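Local coordinates for protein L-Ala-D/L-Glu Epimerase (Escherichia coli, PDB 1JPD) that belongs to the enolase superfamily of barrel enzymes, pairing an N-terminal capping domain with a C-terminal TIM-barrel-like domain, at residues 11-19 and 304-312; 157-168 and 192-201. All coordinates share one frame; numbering follows the deposited sequence.

Contact 1 (11-19 and 304-312); sequences EEAWPLHTP and PTWLAVDVE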
ATOM      1  N   GLU A  11      -6.036  12.076 -16.489  1.00 44.21           N
ATOM      2  CA  GLU A  11      -4.859  12.164 -15.653  1.00 44.56           C
ATOM      3  C   GLU A  11      -4.918  13.334 -14.675  1.00 42.37           C
ATOM      4  O   GLU A  11      -5.388  14.409 -15.027  1.00 43.60           O
ATOM      5  CB  GLU A  11      -3.658  12.259 -16.601  1.00 48.61           C
ATOM      6  CG  GLU A  11      -2.343  12.711 -16.034  1.00 53.18           C
ATOM      7  CD  GLU A  11      -1.273  12.738 -17.107  1.00 56.75           C
ATOM      8  OE1 GLU A  11      -1.601  13.105 -18.255  1.00 53.56           O
ATOM      9  OE2 GLU A  11      -0.107  12.402 -16.811  1.00 59.74           O
ATOM     10  N   GLU A  12      -4.445  13.113 -13.447  1.00 37.55           N
ATOM     11  CA  GLU A  12      -4.437  14.152 -12.418  1.00 33.64           C
ATOM     12  C   GLU A  12      -3.138  14.226 -11.610  1.00 33.67           C
ATOM     13  O   GLU A  12      -2.720  13.245 -10.998  1.00 37.61           O
ATOM     14  CB  GLU A  12      -5.590  13.938 -11.432  1.00 32.86           C
ATOM     15  CG  GLU A  12      -6.973  14.065 -12.022  1.00 35.72           C
ATOM     16  CD  GLU A  12      -8.067  13.952 -10.972  1.00 42.69           C
ATOM     17  OE1 GLU A  12      -7.812  13.363  -9.890  1.00 37.31           O
ATOM     18  OE2 GLU A  12      -9.191  14.443 -11.239  1.00 40.44           O
ATOM     19  N   ALA A  13      -2.511  15.396 -11.586  1.00 30.33           N
ATOM     20  CA  ALA A  13      -1.287  15.575 -10.814  1.00 31.19           C
ATOM     21  C   ALA A  13      -1.584  16.421  -9.576  1.00 34.55           C
ATOM     22  O   ALA A  13      -1.657  17.647  -9.659  1.00 37.64           O
ATOM     23  CB  ALA A  13      -0.214  16.251 -11.666  1.00 23.15           C
ATOM     24  N   TRP A  14      -1.750  15.767  -8.428  1.00 38.22           N
ATOM     25  CA  TRP A  14      -2.054  16.476  -7.181  1.00 41.00           C
ATOM     26  C   TRP A  14      -0.818  16.987  -6.440  1.00 43.04           C
ATOM     27  O   TRP A  14       0.113  16.234  -6.171  1.00 46.98           O
ATOM     28  CB  TRP A  14      -2.862  15.575  -6.241  1.00 38.37           C
ATOM     29  CG  TRP A  14      -4.176  15.109  -6.806  1.00 40.51           C
ATOM     30  CD1 TRP A  14      -4.368  14.164  -7.781  1.00 38.52           C
ATOM     31  CD2 TRP A  14      -5.480  15.540  -6.404  1.00 37.89           C
ATOM     32  NE1 TRP A  14      -5.712  13.976  -7.999  1.00 36.58           N
ATOM     33  CE2 TRP A  14      -6.417  14.805  -7.167  1.00 35.65           C
ATOM     34  CE3 TRP A  14      -5.950  16.472  -5.468  1.00 40.35           C
ATOM     35  CZ2 TRP A  14      -7.797  14.977  -7.025  1.00 37.05           C
ATOM     36  CZ3 TRP A  14      -7.326  16.645  -5.325  1.00 34.80           C
ATOM     37  CH2 TRP A  14      -8.232  15.898  -6.100  1.00 35.50           C
ATOM     38  N   PRO A  15      -0.810  18.280  -6.083  1.00 46.38           N
ATOM     39  CA  PRO A  15       0.311  18.898  -5.371  1.00 44.27           C
ATOM     40  C   PRO A  15       0.544  18.249  -4.010  1.00 48.10           C
ATOM     41  O   PRO A  15      -0.398  17.754  -3.385  1.00 45.83           O
ATOM     42  CB  PRO A  15      -0.133  20.354  -5.223  1.00 41.79           C
ATOM     43  CG  PRO A  15      -1.081  20.554  -6.350  1.00 42.02           C
ATOM     44  CD  PRO A  15      -1.864  19.274  -6.340  1.00 45.32           C
ATOM     45  N   LEU A  16       1.796  18.264  -3.554  1.00 50.44           N
ATOM     46  CA  LEU A  16       2.149  17.694  -2.253  1.00 50.03           C
ATOM     47  C   LEU A  16       2.425  18.831  -1.268  1.00 52.76           C
ATOM     48  O   LEU A  16       2.716  19.948  -1.688  1.00 52.10           O
ATOM     49  CB  LEU A  16       3.390  16.801  -2.385  1.00 42.54           C
ATOM     50  CG  LEU A  16       3.252  15.527  -3.230  1.00 45.00           C
ATOM     51  CD1 LEU A  16       4.580  14.788  -3.298  1.00 37.02           C
ATOM     52  CD2 LEU A  16       2.186  14.635  -2.624  1.00 38.72           C
ATOM     53  N   HIS A  17       2.315  18.546   0.031  1.00 61.17           N
ATOM     54  CA  HIS A  17       2.580  19.537   1.080  1.00 66.96           C
ATOM     55  C   HIS A  17       4.017  20.035   0.990  1.00 70.27           C
ATOM     56  O   HIS A  17       4.284  21.236   1.002  1.00 70.04           O
ATOM     57  CB  HIS A  17       2.375  18.924   2.468  1.00 68.21           C
ATOM     58  CG  HIS A  17       0.972  19.018   2.968  1.00 73.66           C
ATOM     59  ND1 HIS A  17       0.322  20.222   3.136  1.00 77.85           N
ATOM     60  CD2 HIS A  17       0.101  18.061   3.362  1.00 76.44           C
ATOM     61  CE1 HIS A  17      -0.890  20.003   3.615  1.00 79.31           C
ATOM     62  NE2 HIS A  17      -1.049  18.699   3.762  1.00 78.38           N
ATOM     63  N   THR A  18       4.936  19.080   0.912  1.00 75.05           N
ATOM     64  CA  THR A  18       6.368  19.352   0.828  1.00 84.52           C
ATOM     65  C   THR A  18       6.953  18.440  -0.264  1.00 88.95           C
ATOM     66  O   THR A  18       6.410  17.371  -0.535  1.00 90.25           O
ATOM     67  CB  THR A  18       7.065  19.104   2.201  1.00 84.35           C
ATOM     68  OG1 THR A  18       6.917  17.738   2.580  1.00 81.96           O
ATOM     69  CG2 THR A  18       6.440  19.981   3.289  1.00 81.93           C
ATOM     70  N   PRO A  19       8.074  18.846  -0.901  1.00 93.16           N
ATOM     71  CA  PRO A  19       8.735  18.073  -1.963  1.00 95.19           C
ATOM     72  C   PRO A  19       9.026  16.603  -1.557  1.00 98.15           C
ATOM     73  O   PRO A  19       9.876  16.307  -0.692  1.00102.24           O
ATOM     74  CB  PRO A  19      10.020  18.871  -2.214  1.00 94.96           C
ATOM     75  CG  PRO A  19       9.587  20.273  -1.975  1.00 95.34           C
ATOM     76  CD  PRO A  19       8.761  20.138  -0.714  1.00 94.90           C
ATOM     77  N   PRO A 304      -3.088   9.812   1.269  1.00 32.50           N
ATOM     78  CA  PRO A 304      -3.750  11.097   1.036  1.00 36.27           C
ATOM     79  C   PRO A 304      -3.235  12.278   1.862  1.00 38.07           C
ATOM     80  O   PRO A 304      -3.241  13.408   1.378  1.00 44.51           O
ATOM     81  CB  PRO A 304      -5.217  10.793   1.336  1.00 35.76           C
ATOM     82  CG  PRO A 304      -5.346   9.352   0.931  1.00 40.12           C
ATOM     83  CD  PRO A 304      -4.079   8.747   1.511  1.00 37.20           C
ATOM     84  N   THR A 305      -2.793  12.035   3.095  1.00 38.58           N
ATOM     85  CA  THR A 305      -2.315  13.130   3.945  1.00 39.94           C
ATOM     86  C   THR A 305      -1.055  13.793   3.400  1.00 42.63           C
ATOM     87  O   THR A 305      -0.682  14.878   3.842  1.00 46.57           O
ATOM     88  CB  THR A 305      -2.039  12.674   5.413  1.00 38.00           C
ATOM     89  OG1 THR A 305      -0.945  11.749   5.441  1.00 42.69           O
ATOM     90  CG2 THR A 305      -3.268  12.000   6.016  1.00 36.74           C
ATOM     91  N   TRP A 306      -0.405  13.145   2.437  1.00 42.28           N
ATOM     92  CA  TRP A 306       0.809  13.699   1.854  1.00 45.05           C
ATOM     93  C   TRP A 306       0.475  14.718   0.773  1.00 46.67           C
ATOM     94  O   TRP A 306       1.363  15.405   0.268  1.00 54.14           O
ATOM     95  CB  TRP A 306       1.691  12.589   1.254  1.00 45.95           C
ATOM     96  CG  TRP A 306       2.184  11.576   2.257  1.00 48.35           C
ATOM     97  CD1 TRP A 306       1.450  10.594   2.863  1.00 50.85           C
ATOM     98  CD2 TRP A 306       3.504  11.476   2.798  1.00 49.94           C
ATOM     99  NE1 TRP A 306       2.231   9.890   3.751  1.00 47.87           N
ATOM    100  CE2 TRP A 306       3.497  10.409   3.731  1.00 48.73           C
ATOM    101  CE3 TRP A 306       4.697  12.182   2.588  1.00 54.68           C
ATOM    102  CZ2 TRP A 306       4.635  10.035   4.455  1.00 51.30           C
ATOM    103  CZ3 TRP A 306       5.835  11.808   3.313  1.00 58.35           C
ATOM    104  CH2 TRP A 306       5.791  10.742   4.233  1.00 56.63           C
ATOM    105  N   LEU A 307      -0.798  14.814   0.408  1.00 42.74           N
ATOM    106  CA  LEU A 307      -1.201  15.763  -0.621  1.00 45.58           C
ATOM    107  C   LEU A 307      -1.694  17.059   0.017  1.00 46.76           C
ATOM    108  O   LEU A 307      -2.361  17.028   1.057  1.00 46.91           O
ATOM    109  CB  LEU A 307      -2.311  15.175  -1.494  1.00 44.09           C
ATOM    110  CG  LEU A 307      -2.168  13.751  -2.029  1.00 45.08           C
ATOM    111  CD1 LEU A 307      -3.262  13.516  -3.043  1.00 45.00           C
ATOM    112  CD2 LEU A 307      -0.827  13.546  -2.674  1.00 47.64           C
ATOM    113  N   ALA A 308      -1.368  18.192  -0.608  1.00 46.70           N
ATOM    114  CA  ALA A 308      -1.782  19.507  -0.107  1.00 45.96           C
ATOM    115  C   ALA A 308      -3.299  19.531   0.077  1.00 47.15           C
ATOM    116  O   ALA A 308      -3.815  20.012   1.089  1.00 45.42           O
ATOM    117  CB  ALA A 308      -1.350  20.600  -1.083  1.00 44.59           C
ATOM    118  N   VAL A 309      -4.003  19.007  -0.920  1.00 46.09           N
ATOM    119  CA  VAL A 309      -5.454  18.925  -0.892  1.00 46.13           C
ATOM    120  C   VAL A 309      -5.822  17.518  -1.322  1.00 47.49           C
ATOM    121  O   VAL A 309      -4.991  16.791  -1.867  1.00 49.62           O
ATOM    122  CB  VAL A 309      -6.109  19.938  -1.851  1.00 46.47           C
ATOM    123  CG1 VAL A 309      -5.952  21.352  -1.302  1.00 45.69           C
ATOM    124  CG2 VAL A 309      -5.475  19.832  -3.231  1.00 48.23           C
ATOM    125  N   ASP A 310      -7.069  17.142  -1.071  1.00 46.20           N
ATOM    126  CA  ASP A 310      -7.563  15.812  -1.405  1.00 43.13           C
ATOM    127  C   ASP A 310      -8.878  15.978  -2.164  1.00 46.11           C
ATOM    128  O   ASP A 310      -9.329  17.100  -2.415  1.00 44.67           O
ATOM    129  CB  ASP A 310      -7.794  15.024  -0.107  1.00 38.04           C
ATOM    130  CG  ASP A 310      -8.035  13.536  -0.338  1.00 39.57           C
ATOM    131  OD1 ASP A 310      -8.121  13.083  -1.501  1.00 37.17           O
ATOM    132  OD2 ASP A 310      -8.146  12.807   0.666  1.00 39.64           O
ATOM    133  N   VAL A 311      -9.488  14.864  -2.541  1.00 47.71           N
ATOM    134  CA  VAL A 311     -10.755  14.923  -3.237  1.00 47.92           C
ATOM    135  C   VAL A 311     -11.784  15.469  -2.257  1.00 54.00           C
ATOM    136  O   VAL A 311     -11.486  15.689  -1.084  1.00 54.23           O
ATOM    137  CB  VAL A 311     -11.191  13.537  -3.725  1.00 43.19           C
ATOM    138  CG1 VAL A 311     -10.326  13.113  -4.889  1.00 37.09           C
ATOM    139  CG2 VAL A 311     -11.090  12.531  -2.592  1.00 41.86           C
ATOM    140  N   GLU A 312     -12.994  15.690  -2.745  1.00 61.31           N
ATOM    141  CA  GLU A 312     -14.059  16.224  -1.918  1.00 62.90           C
ATOM    142  C   GLU A 312     -15.291  15.372  -2.206  1.00 61.80           C
ATOM    143  O   GLU A 312     -15.772  15.347  -3.331  1.00 66.66           O
ATOM    144  CB  GLU A 312     -14.306  17.676  -2.321  1.00 66.30           C
ATOM    145  CG  GLU A 312     -14.878  18.576  -1.243  1.00 73.46           C
ATOM    146  CD  GLU A 312     -15.119  19.990  -1.758  1.00 76.37           C
ATOM    147  OE1 GLU A 312     -15.943  20.158  -2.688  1.00 72.84           O
ATOM    148  OE2 GLU A 312     -14.477  20.931  -1.237  1.00 77.75           O
TER
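Trp14 sets its indole beside residues 307-311. Its CG is anti to the carbonyl carbon (chi1 -60°), and Trp14 CB meets Leu307 CD1 at 3.8 Å. Farther out, Trp14 CZ3 lies 3.6 Å from Asp310 O. Trp14 CH2 reaches Val311 CG1 at 3.7 Å. Trp14 NE1 donates to Glu12 OE1 (2.9 Å), an oxygen that also forms a salt bridge with Arg284, so packing and a hydrogen bond both hold the ring. Pro15 then supplies backbone: Pro15 O accepts from Ala308 N at 3.0 Å, with the donor 37° out of the carbonyl plane. Strand 6-15 belongs to the antiparallel sheet of the N-terminal capping domain of this enolase-superfamily fold, while 304-312, a short 3-10 turn running into loop, belongs to the barrel-type domain; the single beta bridge of Leu16 with Leu307 joins the two. Although the CB of Leu16 points away overall, its side-chain end comes nearer, with CD2 beside Leu307 CD2. His17 N donates to Trp306 O (3.3 Å). The His17 imidazole receives a CH-pi contact from Ala308 CA, 3.9 Å from the ring centroid and 9° off the normal, while Thr305 O sits at the ring edge, 3.3 Å from His17 CD2.

Contact 2 (157-168 and 192-201); sequences NHLISERMVAIR and RCQLLADLGV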
ATOM      1  N   ASN A 157      21.235   3.441   5.281  1.00 45.37           N
ATOM      2  CA  ASN A 157      22.330   2.622   5.739  1.00 48.30           C
ATOM      3  C   ASN A 157      23.170   3.273   6.834  1.00 47.38           C
ATOM      4  O   ASN A 157      24.199   2.739   7.229  1.00 52.16           O
ATOM      5  CB  ASN A 157      23.205   2.278   4.538  1.00 54.59           C
ATOM      6  CG  ASN A 157      23.885   0.951   4.687  1.00 57.61           C
ATOM      7  OD1 ASN A 157      23.234  -0.066   4.927  1.00 58.99           O
ATOM      8  ND2 ASN A 157      25.204   0.943   4.545  1.00 61.57           N
ATOM      9  N   HIS A 158      22.730   4.411   7.349  1.00 48.65           N
ATOM     10  CA  HIS A 158      23.512   5.098   8.365  1.00 51.34           C
ATOM     11  C   HIS A 158      22.940   5.138   9.772  1.00 50.34           C
ATOM     12  O   HIS A 158      21.729   5.072   9.975  1.00 47.86           O
ATOM     13  CB  HIS A 158      23.799   6.521   7.897  1.00 56.19           C
ATOM     14  CG  HIS A 158      24.541   6.576   6.601  1.00 61.50           C
ATOM     15  ND1 HIS A 158      25.878   6.260   6.497  1.00 62.65           N
ATOM     16  CD2 HIS A 158      24.116   6.841   5.343  1.00 61.65           C
ATOM     17  CE1 HIS A 158      26.245   6.325   5.229  1.00 64.57           C
ATOM     18  NE2 HIS A 158      25.193   6.674   4.509  1.00 65.23           N
ATOM     19  N   LEU A 159      23.849   5.245  10.736  1.00 47.46           N
ATOM     20  CA  LEU A 159      23.521   5.323  12.152  1.00 46.86           C
ATOM     21  C   LEU A 159      22.317   4.485  12.574  1.00 50.54           C
ATOM     22  O   LEU A 159      21.458   4.960  13.314  1.00 53.67           O
ATOM     23  CB  LEU A 159      23.278   6.783  12.532  1.00 43.65           C
ATOM     24  CG  LEU A 159      24.395   7.760  12.168  1.00 42.85           C
ATOM     25  CD1 LEU A 159      23.988   9.166  12.557  1.00 41.50           C
ATOM     26  CD2 LEU A 159      25.679   7.364  12.869  1.00 40.49           C
ATOM     27  N   ILE A 160      22.258   3.237  12.125  1.00 47.73           N
ATOM     28  CA  ILE A 160      21.140   2.376  12.475  1.00 44.50           C
ATOM     29  C   ILE A 160      20.966   2.161  13.976  1.00 47.05           C
ATOM     30  O   ILE A 160      19.846   2.184  14.480  1.00 50.53           O
ATOM     31  CB  ILE A 160      21.262   1.001  11.796  1.00 46.45           C
ATOM     32  CG1 ILE A 160      21.210   1.183  10.280  1.00 51.56           C
ATOM     33  CG2 ILE A 160      20.152   0.072  12.270  1.00 41.07           C
ATOM     34  CD1 ILE A 160      20.061   2.063   9.808  1.00 59.18           C
ATOM     35  N   SER A 161      22.059   1.960  14.699  1.00 46.07           N
ATOM     36  CA  SER A 161      21.936   1.721  16.130  1.00 44.23           C
ATOM     37  C   SER A 161      21.497   2.931  16.939  1.00 44.52           C
ATOM     38  O   SER A 161      20.471   2.871  17.621  1.00 43.68           O
ATOM     39  CB  SER A 161      23.236   1.153  16.701  1.00 42.66           C
ATOM     40  OG  SER A 161      23.435  -0.177  16.254  1.00 43.04           O
ATOM     41  N   GLU A 162      22.243   4.033  16.872  1.00 39.75           N
ATOM     42  CA  GLU A 162      21.844   5.185  17.667  1.00 39.36           C
ATOM     43  C   GLU A 162      20.437   5.682  17.333  1.00 42.36           C
ATOM     44  O   GLU A 162      19.656   5.968  18.241  1.00 46.51           O
ATOM     45  CB  GLU A 162      22.850   6.333  17.560  1.00 35.73           C
ATOM     46  CG  GLU A 162      22.645   7.343  18.684  1.00 35.82           C
ATOM     47  CD  GLU A 162      23.774   8.336  18.833  1.00 41.04           C
ATOM     48  OE1 GLU A 162      24.797   8.199  18.128  1.00 39.25           O
ATOM     49  OE2 GLU A 162      23.638   9.256  19.671  1.00 42.35           O
ATOM     50  N   ARG A 163      20.099   5.770  16.050  1.00 40.68           N
ATOM     51  CA  ARG A 163      18.765   6.223  15.657  1.00 41.00           C
ATOM     52  C   ARG A 163      17.666   5.395  16.331  1.00 39.38           C
ATOM     53  O   ARG A 163      16.797   5.944  17.013  1.00 38.36           O
ATOM     54  CB  ARG A 163      18.592   6.160  14.129  1.00 41.42           C
ATOM     55  CG  ARG A 163      19.304   7.269  13.382  1.00 43.94           C
ATOM     56  CD  ARG A 163      19.311   7.058  11.872  1.00 46.96           C
ATOM     57  NE  ARG A 163      19.812   8.249  11.182  1.00 50.58           N
ATOM     58  CZ  ARG A 163      20.069   8.327   9.880  1.00 51.44           C
ATOM     59  NH1 ARG A 163      19.883   7.274   9.089  1.00 51.39           N
ATOM     60  NH2 ARG A 163      20.500   9.471   9.366  1.00 48.87           N
ATOM     61  N   MET A 164      17.710   4.078  16.147  1.00 41.05           N
ATOM     62  CA  MET A 164      16.708   3.196  16.739  1.00 41.27           C
ATOM     63  C   MET A 164      16.734   3.238  18.263  1.00 41.55           C
ATOM     64  O   MET A 164      15.684   3.144  18.905  1.00 39.63           O
ATOM     65  CB  MET A 164      16.893   1.759  16.245  1.00 39.25           C
ATOM     66  CG  MET A 164      16.550   1.590  14.781  1.00 36.91           C
ATOM     67  SD  MET A 164      14.925   2.289  14.435  1.00 37.98           S
ATOM     68  CE  MET A 164      13.818   1.130  15.307  1.00 31.07           C
ATOM     69  N   VAL A 165      17.916   3.388  18.850  1.00 34.88           N
ATOM     70  CA  VAL A 165      17.980   3.451  20.302  1.00 34.45           C
ATOM     71  C   VAL A 165      17.325   4.741  20.805  1.00 36.50           C
ATOM     72  O   VAL A 165      16.446   4.685  21.672  1.00 36.77           O
ATOM     73  CB  VAL A 165      19.436   3.335  20.821  1.00 35.72           C
ATOM     74  CG1 VAL A 165      19.532   3.800  22.280  1.00 32.13           C
ATOM     75  CG2 VAL A 165      19.891   1.889  20.726  1.00 35.53           C
ATOM     76  N   ALA A 166      17.726   5.891  20.257  1.00 33.99           N
ATOM     77  CA  ALA A 166      17.146   7.169  20.678  1.00 36.04           C
ATOM     78  C   ALA A 166      15.626   7.203  20.483  1.00 38.72           C
ATOM     79  O   ALA A 166      14.910   7.752  21.317  1.00 42.64           O
ATOM     80  CB  ALA A 166      17.795   8.323  19.928  1.00 33.08           C
ATOM     81  N   ILE A 167      15.136   6.617  19.391  1.00 39.65           N
ATOM     82  CA  ILE A 167      13.695   6.576  19.118  1.00 38.74           C
ATOM     83  C   ILE A 167      12.934   5.717  20.144  1.00 40.83           C
ATOM     84  O   ILE A 167      11.966   6.187  20.758  1.00 39.68           O
ATOM     85  CB  ILE A 167      13.412   6.053  17.677  1.00 34.47           C
ATOM     86  CG1 ILE A 167      13.837   7.114  16.658  1.00 36.85           C
ATOM     87  CG2 ILE A 167      11.938   5.717  17.503  1.00 30.45           C
ATOM     88  CD1 ILE A 167      13.855   6.625  15.213  1.00 38.73           C
ATOM     89  N   ARG A 168      13.366   4.470  20.331  1.00 36.79           N
ATOM     90  CA  ARG A 168      12.709   3.586  21.292  1.00 37.07           C
ATOM     91  C   ARG A 168      12.731   4.166  22.708  1.00 38.14           C
ATOM     92  O   ARG A 168      11.759   4.031  23.450  1.00 42.90           O
ATOM     93  CB  ARG A 168      13.362   2.197  21.304  1.00 37.04           C
ATOM     94  CG  ARG A 168      12.868   1.313  22.450  1.00 29.32           C
ATOM     95  CD  ARG A 168      11.346   1.227  22.449  1.00 33.32           C
ATOM     96  NE  ARG A 168      10.846   0.222  21.514  1.00 34.59           N
ATOM     97  CZ  ARG A 168       9.610   0.208  21.025  1.00 32.82           C
ATOM     98  NH1 ARG A 168       8.744   1.151  21.373  1.00 29.20           N
ATOM     99  NH2 ARG A 168       9.235  -0.765  20.209  1.00 33.05           N
ATOM    100  N   ARG A 192      21.919  -6.523  12.720  1.00 41.33           N
ATOM    101  CA  ARG A 192      20.998  -5.391  12.682  1.00 43.34           C
ATOM    102  C   ARG A 192      19.614  -5.824  13.050  1.00 42.38           C
ATOM    103  O   ARG A 192      18.977  -5.175  13.875  1.00 39.73           O
ATOM    104  CB  ARG A 192      20.949  -4.711  11.314  1.00 43.46           C
ATOM    105  CG  ARG A 192      22.109  -3.784  11.098  1.00 49.06           C
ATOM    106  CD  ARG A 192      22.026  -3.143   9.731  1.00 53.39           C
ATOM    107  NE  ARG A 192      23.096  -2.179   9.497  1.00 55.97           N
ATOM    108  CZ  ARG A 192      23.155  -1.362   8.447  1.00 58.81           C
ATOM    109  NH1 ARG A 192      22.202  -1.384   7.519  1.00 59.07           N
ATOM    110  NH2 ARG A 192      24.167  -0.512   8.328  1.00 57.09           N
ATOM    111  N   CYS A 193      19.141  -6.910  12.444  1.00 40.22           N
ATOM    112  CA  CYS A 193      17.809  -7.395  12.776  1.00 46.61           C
ATOM    113  C   CYS A 193      17.802  -7.708  14.263  1.00 45.70           C
ATOM    114  O   CYS A 193      16.814  -7.459  14.951  1.00 46.82           O
ATOM    115  CB  CYS A 193      17.449  -8.652  11.979  1.00 46.89           C
ATOM    116  SG  CYS A 193      17.294  -8.408  10.203  1.00 47.86           S
ATOM    117  N   GLN A 194      18.921  -8.224  14.764  1.00 48.74           N
ATOM    118  CA  GLN A 194      19.019  -8.570  16.177  1.00 50.02           C
ATOM    119  C   GLN A 194      18.859  -7.345  17.067  1.00 45.40           C
ATOM    120  O   GLN A 194      18.242  -7.422  18.125  1.00 44.32           O
ATOM    121  CB  GLN A 194      20.348  -9.261  16.482  1.00 55.95           C
ATOM    122  CG  GLN A 194      20.320  -9.980  17.825  1.00 59.30           C
ATOM    123  CD  GLN A 194      19.178 -10.983  17.905  1.00 61.76           C
ATOM    124  OE1 GLN A 194      19.130 -11.947  17.133  1.00 63.06           O
ATOM    125  NE2 GLN A 194      18.248 -10.755  18.832  1.00 56.29           N
ATOM    126  N   LEU A 195      19.415  -6.216  16.640  1.00 44.05           N
ATOM    127  CA  LEU A 195      19.281  -4.979  17.398  1.00 39.73           C
ATOM    128  C   LEU A 195      17.828  -4.509  17.380  1.00 40.21           C
ATOM    129  O   LEU A 195      17.313  -4.053  18.393  1.00 44.04           O
ATOM    130  CB  LEU A 195      20.156  -3.882  16.805  1.00 38.97           C
ATOM    131  CG  LEU A 195      19.875  -2.528  17.453  1.00 42.28           C
ATOM    132  CD1 LEU A 195      20.168  -2.623  18.949  1.00 42.63           C
ATOM    133  CD2 LEU A 195      20.721  -1.451  16.808  1.00 45.34           C
ATOM    134  N   LEU A 196      17.172  -4.608  16.226  1.00 41.18           N
ATOM    135  CA  LEU A 196      15.779  -4.197  16.130  1.00 42.45           C
ATOM    136  C   LEU A 196      14.957  -5.040  17.090  1.00 43.52           C
ATOM    137  O   LEU A 196      14.013  -4.545  17.717  1.00 44.08           O
ATOM    138  CB  LEU A 196      15.251  -4.355  14.698  1.00 40.01           C
ATOM    139  CG  LEU A 196      15.943  -3.451  13.670  1.00 39.45           C
ATOM    140  CD1 LEU A 196      15.243  -3.573  12.315  1.00 36.14           C
ATOM    141  CD2 LEU A 196      15.909  -2.006  14.166  1.00 34.69           C
ATOM    142  N   ALA A 197      15.326  -6.312  17.214  1.00 40.72           N
ATOM    143  CA  ALA A 197      14.622  -7.210  18.120  1.00 41.78           C
ATOM    144  C   ALA A 197      14.889  -6.805  19.572  1.00 42.26           C
ATOM    145  O   ALA A 197      13.974  -6.815  20.391  1.00 41.74           O
ATOM    146  CB  ALA A 197      15.047  -8.652  17.881  1.00 40.80           C
ATOM    147  N   ASP A 198      16.127  -6.435  19.896  1.00 38.07           N
ATOM    148  CA  ASP A 198      16.431  -6.020  21.266  1.00 42.69           C
ATOM    149  C   ASP A 198      15.588  -4.805  21.671  1.00 45.40           C
ATOM    150  O   ASP A 198      15.328  -4.597  22.858  1.00 50.99           O
ATOM    151  CB  ASP A 198      17.916  -5.648  21.441  1.00 40.08           C
ATOM    152  CG  ASP A 198      18.859  -6.828  21.264  1.00 45.15           C
ATOM    153  OD1 ASP A 198      18.432  -7.991  21.440  1.00 53.67           O
ATOM    154  OD2 ASP A 198      20.049  -6.590  20.964  1.00 45.59           O
ATOM    155  N   LEU A 199      15.167  -4.012  20.682  1.00 42.96           N
ATOM    156  CA  LEU A 199      14.383  -2.800  20.919  1.00 36.62           C
ATOM    157  C   LEU A 199      12.881  -3.008  20.754  1.00 41.32           C
ATOM    158  O   LEU A 199      12.091  -2.049  20.795  1.00 39.59           O
ATOM    159  CB  LEU A 199      14.857  -1.687  19.982  1.00 35.60           C
ATOM    160  CG  LEU A 199      16.317  -1.275  20.206  1.00 40.92           C
ATOM    161  CD1 LEU A 199      16.719  -0.169  19.240  1.00 36.03           C
ATOM    162  CD2 LEU A 199      16.486  -0.810  21.648  1.00 38.28           C
ATOM    163  N   GLY A 200      12.490  -4.262  20.561  1.00 40.33           N
ATOM    164  CA  GLY A 200      11.084  -4.582  20.408  1.00 35.52           C
ATOM    165  C   GLY A 200      10.454  -4.152  19.095  1.00 42.34           C
ATOM    166  O   GLY A 200       9.237  -3.975  19.035  1.00 43.43           O
ATOM    167  N   VAL A 201      11.261  -3.976  18.048  1.00 39.22           N
ATOM    168  CA  VAL A 201      10.724  -3.583  16.750  1.00 36.58           C
ATOM    169  C   VAL A 201       9.816  -4.710  16.262  1.00 38.04           C
ATOM    170  O   VAL A 201      10.249  -5.852  16.131  1.00 41.76           O
ATOM    171  CB  VAL A 201      11.849  -3.343  15.718  1.00 37.53           C
ATOM    172  CG1 VAL A 201      11.246  -3.072  14.345  1.00 32.90           C
ATOM    173  CG2 VAL A 201      12.713  -2.167  16.158  1.00 32.89           C
TER
HETATM  174  O   HOH W   1       7.195  -2.267  18.710  1.00 36.05           O
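Arg168 reaches from helix 160-170 to the carbonyl of Leu199, just past the end of helix 189-198. Its CB leads to a CG placed anti to the backbone N (chi1 170°), and bends at chi2 and chi3 fold the chain so that Arg168 CG and CD pass 3.8 and 3.7 Å from Leu199 O. Arg168 NE then donates to Leu199 O at 2.7 Å, nearly along the C=O axis and within the guanidinium plane. At the tip, NH2 adds a weak bond to Leu199 O and gives a hydrogen to a water that in turn donates to Gly200 O, while NH1 turns to the carbonyls of Ala174 and Val171. Gly200, with positive phi, is the C-prime residue of the Schellman motif ending the helix. The short helical axes diverge by 11° and come within 10.4 Å, as neighbouring outer helices of a beta-alpha barrel. Between them Met164 CG meets Leu196 CD2 at 3.7 Å. At the other end Arg192 NH1 donates to Asn157 OD1 (3.1 Å), with Ile160 CG1 over the guanidinium face. A guanidinium bonded to Leu199 O at the C-terminal end of helix 189-198 would probably be favoured by the helix dipole.

From the N terminus, the chain first runs through strand 6-15 of the antiparallel capping sheet, whose end supplies the first half of contact 1. It then completes that sheet and passes through the helices that follow before entering the barrel. There contact 2 closes a short loop, with 23 residues between its segments, that holds strand 175-179 and joins two successive outer helices. The chain goes on round the barrel until 304-312 returns to strand 6-15, closing a loop with 284 residues between the segments. Contact 2 thus lies wholly within the larger loop and the two do not cross. Their centres are 32 Å apart and their nearest atoms about 14 Å: contact 1 joins domains, contact 2 two helices within the barrel domain.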